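Local coordinates for protein actinorhodin polyketide putative beta-ketoacyl synthase 2 (Streptomyces coelicolor A3, PDB 1TQY) that probably acts as the chain length factor, the partner of a beta-ketoacyl synthase, in building the polyketide chain of the antibiotic actinorhodin, at residues 387-395 with 403-411. Sequence-based numbering, arbitrary orientation.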
loop_
_atom_site.group_PDB
_atom_site.type_symbol
_atom_site.label_atom_id
_atom_site.label_comp_id
_atom_site.label_asym_id
_atom_site.label_seq_id
_atom_site.Cartn_x
_atom_site.Cartn_y
_atom_site.Cartn_z
ATOM N N THR B 387 0.613 4.017 -37.094
ATOM C CA THR B 387 1.571 2.940 -37.352
ATOM C C THR B 387 0.967 1.575 -37.027
ATOM O O THR B 387 1.610 0.542 -37.226
ATOM C CB THR B 387 2.822 3.081 -36.471
ATOM O OG1 THR B 387 2.486 2.756 -35.116
ATOM C CG2 THR B 387 3.352 4.497 -36.515
ATOM N N ALA B 388 -0.260 1.578 -36.512
ATOM C CA ALA B 388 -0.949 0.343 -36.129
ATOM C C ALA B 388 -0.073 -0.529 -35.230
ATOM O O ALA B 388 0.248 -1.665 -35.583
ATOM C CB ALA B 388 -1.370 -0.441 -37.374
ATOM N N PRO B 389 0.324 -0.006 -34.053
ATOM C CA PRO B 389 1.166 -0.757 -33.112
ATOM C C PRO B 389 0.430 -1.977 -32.558
ATOM O O PRO B 389 -0.794 -1.966 -32.433
ATOM C CB PRO B 389 1.477 0.273 -32.030
ATOM C CG PRO B 389 0.237 1.115 -32.021
ATOM C CD PRO B 389 -0.033 1.311 -33.496
ATOM N N ARG B 390 1.175 -3.026 -32.233
ATOM C CA ARG B 390 0.567 -4.241 -31.709
ATOM C C ARG B 390 1.081 -4.541 -30.302
ATOM O O ARG B 390 0.459 -5.281 -29.538
ATOM C CB ARG B 390 0.879 -5.418 -32.633
ATOM C CG ARG B 390 -0.183 -6.499 -32.631
ATOM C CD ARG B 390 0.397 -7.871 -32.966
ATOM N NE ARG B 390 1.180 -8.411 -31.851
ATOM C CZ ARG B 390 1.756 -9.609 -31.850
ATOM N NH1 ARG B 390 1.638 -10.395 -32.916
ATOM N NH2 ARG B 390 2.435 -10.023 -30.785
ATOM N N THR B 391 2.230 -3.970 -29.969
ATOM C CA THR B 391 2.828 -4.174 -28.655
ATOM C C THR B 391 3.298 -2.832 -28.125
ATOM O O THR B 391 3.990 -2.088 -28.816
ATOM C CB THR B 391 4.028 -5.132 -28.729
ATOM O OG1 THR B 391 3.584 -6.408 -29.205
ATOM C CG2 THR B 391 4.662 -5.303 -27.356
ATOM N N ALA B 392 2.919 -2.524 -26.895
ATOM C CA ALA B 392 3.299 -1.264 -26.296
ATOM C C ALA B 392 3.968 -1.490 -24.956
ATOM O O ALA B 392 3.627 -2.434 -24.240
ATOM C CB ALA B 392 2.066 -0.385 -26.114
ATOM N N LEU B 393 4.943 -0.640 -24.638
ATOM C CA LEU B 393 5.632 -0.694 -23.350
ATOM C C LEU B 393 5.196 0.578 -22.618
ATOM O O LEU B 393 5.201 1.666 -23.196
ATOM C CB LEU B 393 7.165 -0.688 -23.517
ATOM C CG LEU B 393 7.955 -0.521 -22.205
ATOM C CD1 LEU B 393 7.870 -1.795 -21.390
ATOM C CD2 LEU B 393 9.431 -0.182 -22.493
ATOM N N VAL B 394 4.789 0.429 -21.361
ATOM C CA VAL B 394 4.359 1.554 -20.531
ATOM C C VAL B 394 5.335 1.650 -19.363
ATOM O O VAL B 394 5.661 0.645 -18.733
ATOM C CB VAL B 394 2.913 1.353 -19.994
ATOM C CG1 VAL B 394 2.510 2.531 -19.096
ATOM C CG2 VAL B 394 1.937 1.248 -21.168
ATOM N N LEU B 395 5.801 2.863 -19.087
ATOM C CA LEU B 395 6.775 3.114 -18.025
ATOM C C LEU B 395 6.274 4.101 -16.979
ATOM O O LEU B 395 5.553 5.042 -17.299
ATOM C CB LEU B 395 8.049 3.686 -18.642
ATOM C CG LEU B 395 8.688 2.822 -19.723
ATOM C CD1 LEU B 395 9.948 3.483 -20.245
ATOM C CD2 LEU B 395 8.995 1.460 -19.130
ATOM N N ASN B 403 10.747 2.211 -10.032
ATOM C CA ASN B 403 10.629 1.969 -11.464
ATOM C C ASN B 403 9.587 0.912 -11.738
ATOM O O ASN B 403 9.493 -0.074 -11.012
ATOM C CB ASN B 403 11.955 1.482 -12.042
ATOM C CG ASN B 403 13.042 2.495 -11.900
ATOM O OD1 ASN B 403 12.927 3.606 -12.396
ATOM N ND2 ASN B 403 14.103 2.127 -11.204
ATOM N N SER B 404 8.818 1.111 -12.800
ATOM C CA SER B 404 7.792 0.155 -13.144
ATOM C C SER B 404 7.577 0.122 -14.648
ATOM O O SER B 404 7.459 1.162 -15.302
ATOM C CB SER B 404 6.495 0.525 -12.422
ATOM O OG SER B 404 5.519 -0.469 -12.601
ATOM N N ALA B 405 7.539 -1.086 -15.193
ATOM C CA ALA B 405 7.348 -1.269 -16.619
ATOM C C ALA B 405 6.273 -2.316 -16.880
ATOM O O ALA B 405 6.140 -3.284 -16.130
ATOM C CB ALA B 405 8.655 -1.682 -17.267
ATOM N N ALA B 406 5.514 -2.121 -17.951
ATOM C CA ALA B 406 4.441 -3.036 -18.296
ATOM C C ALA B 406 4.338 -3.176 -19.802
ATOM O O ALA B 406 4.331 -2.184 -20.531
ATOM C CB ALA B 406 3.128 -2.524 -17.737
ATOM N N VAL B 407 4.264 -4.411 -20.275
ATOM C CA VAL B 407 4.148 -4.637 -21.708
ATOM C C VAL B 407 2.745 -5.134 -22.036
ATOM O O VAL B 407 2.239 -6.054 -21.402
ATOM C CB VAL B 407 5.242 -5.622 -22.201
ATOM C CG1 VAL B 407 5.512 -6.654 -21.144
ATOM C CG2 VAL B 407 4.811 -6.276 -23.511
ATOM N N LEU B 408 2.116 -4.499 -23.020
ATOM C CA LEU B 408 0.756 -4.846 -23.430
ATOM C C LEU B 408 0.734 -5.342 -24.871
ATOM O O LEU B 408 1.597 -4.984 -25.672
ATOM C CB LEU B 408 -0.147 -3.614 -23.321
ATOM C CG LEU B 408 -0.192 -2.895 -21.970
ATOM C CD1 LEU B 408 -1.034 -1.657 -22.088
ATOM C CD2 LEU B 408 -0.753 -3.831 -20.911
ATOM N N ARG B 409 -0.261 -6.162 -25.199
ATOM C CA ARG B 409 -0.400 -6.682 -26.556
ATOM C C ARG B 409 -1.802 -6.472 -27.099
ATOM O O ARG B 409 -2.777 -6.497 -26.353
ATOM C CB ARG B 409 -0.097 -8.177 -26.610
ATOM C CG ARG B 409 1.340 -8.553 -26.387
ATOM C CD ARG B 409 1.706 -9.727 -27.277
ATOM N NE ARG B 409 3.024 -10.251 -26.944
ATOM C CZ ARG B 409 3.285 -10.954 -25.847
ATOM N NH1 ARG B 409 2.314 -11.223 -24.983
ATOM N NH2 ARG B 409 4.519 -11.376 -25.608
ATOM N N ARG B 410 -1.886 -6.275 -28.410
ATOM C CA ARG B 410 -3.155 -6.078 -29.100
ATOM C C ARG B 410 -3.973 -7.353 -28.959
ATOM O O ARG B 410 -3.442 -8.454 -29.118
ATOM C CB ARG B 410 -2.900 -5.817 -30.587
ATOM C CG ARG B 410 -3.738 -4.712 -31.229
ATOM C CD ARG B 410 -5.239 -4.994 -31.258
ATOM N NE ARG B 410 -5.898 -4.763 -29.972
ATOM C CZ ARG B 410 -7.219 -4.714 -29.811
ATOM N NH1 ARG B 410 -8.024 -4.877 -30.855
ATOM N NH2 ARG B 410 -7.736 -4.506 -28.608
ATOM N N PHE B 411 -5.263 -7.204 -28.668
ATOM C CA PHE B 411 -6.160 -8.352 -28.521
ATOM C C PHE B 411 -6.415 -9.064 -29.852
ATOM O O PHE B 411 -7.101 -8.464 -30.710
ATOM C CB PHE B 411 -7.496 -7.913 -27.906
ATOM C CG PHE B 411 -8.482 -9.037 -27.742
ATOM C CD1 PHE B 411 -9.671 -9.056 -28.471
ATOM C CD2 PHE B 411 -8.212 -10.090 -26.871
ATOM C CE1 PHE B 411 -10.576 -10.110 -28.336
ATOM C CE2 PHE B 411 -9.107 -11.150 -26.727
ATOM C CZ PHE B 411 -10.294 -11.160 -27.462
#
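Ala392 and Val394 pair with Leu408 and Ala406 through both of their backbone polar groups, as the antiparallel strands 391-395 and 403-410 run at 162° with their axes 4.6 Å apart. Leu408 N gives the straightest bond, 2.8 Å to Ala392 O. The return bond, Ala392 N to Leu408 O, is 3.0 Å. Val394 N to Ala406 O and Ala406 N to Val394 O repeat the pattern. Arg410 N adds a fifth bond, to Arg390 O. CA-H...O contacts fill the steps between, such as Thr391 CA to Leu408 O at 3.3 Å.

Side chains alternate between the two faces. On one, Leu395 CD2 rests on Ala405 CB at 3.7 Å, and Leu393 CD1 reaches the same methyl from farther off. Thr391 and Val407 lie alongside, pointing the same way. Their CG2 methyls, each anti to its own backbone nitrogen, meet at 4.0 Å. On the other face Val394 CG2 approaches Leu408 CD1 at 4.3 Å. At the open end Arg390 NH2 packs on Arg409 CD at 3.6 Å, with the guanidinium planes turned 72° apart. The two like charges are close here. Arg409 NH2 bonds to Ala292 O, and a weak, long ion pair links Arg409 NH1 to Glu261 OE2, which may ease the repulsion slightly. Arg390 CG lies against Arg410 CB, while the bent Arg410 chain carries NH2 to Tyr259 O.

The pair is the beta hairpin near the C-terminal end of this ketosynthase-family chain. Strand 301-303 runs parallel beside the first strand, and strand 260-269 lies antiparallel to the second. Helix 281-292 packs on Leu393, Leu395 and Val407, while helix 345-359 packs on Val394 and Leu408. The hairpin is thus sandwiched between helices, as expected for the layered thiolase fold.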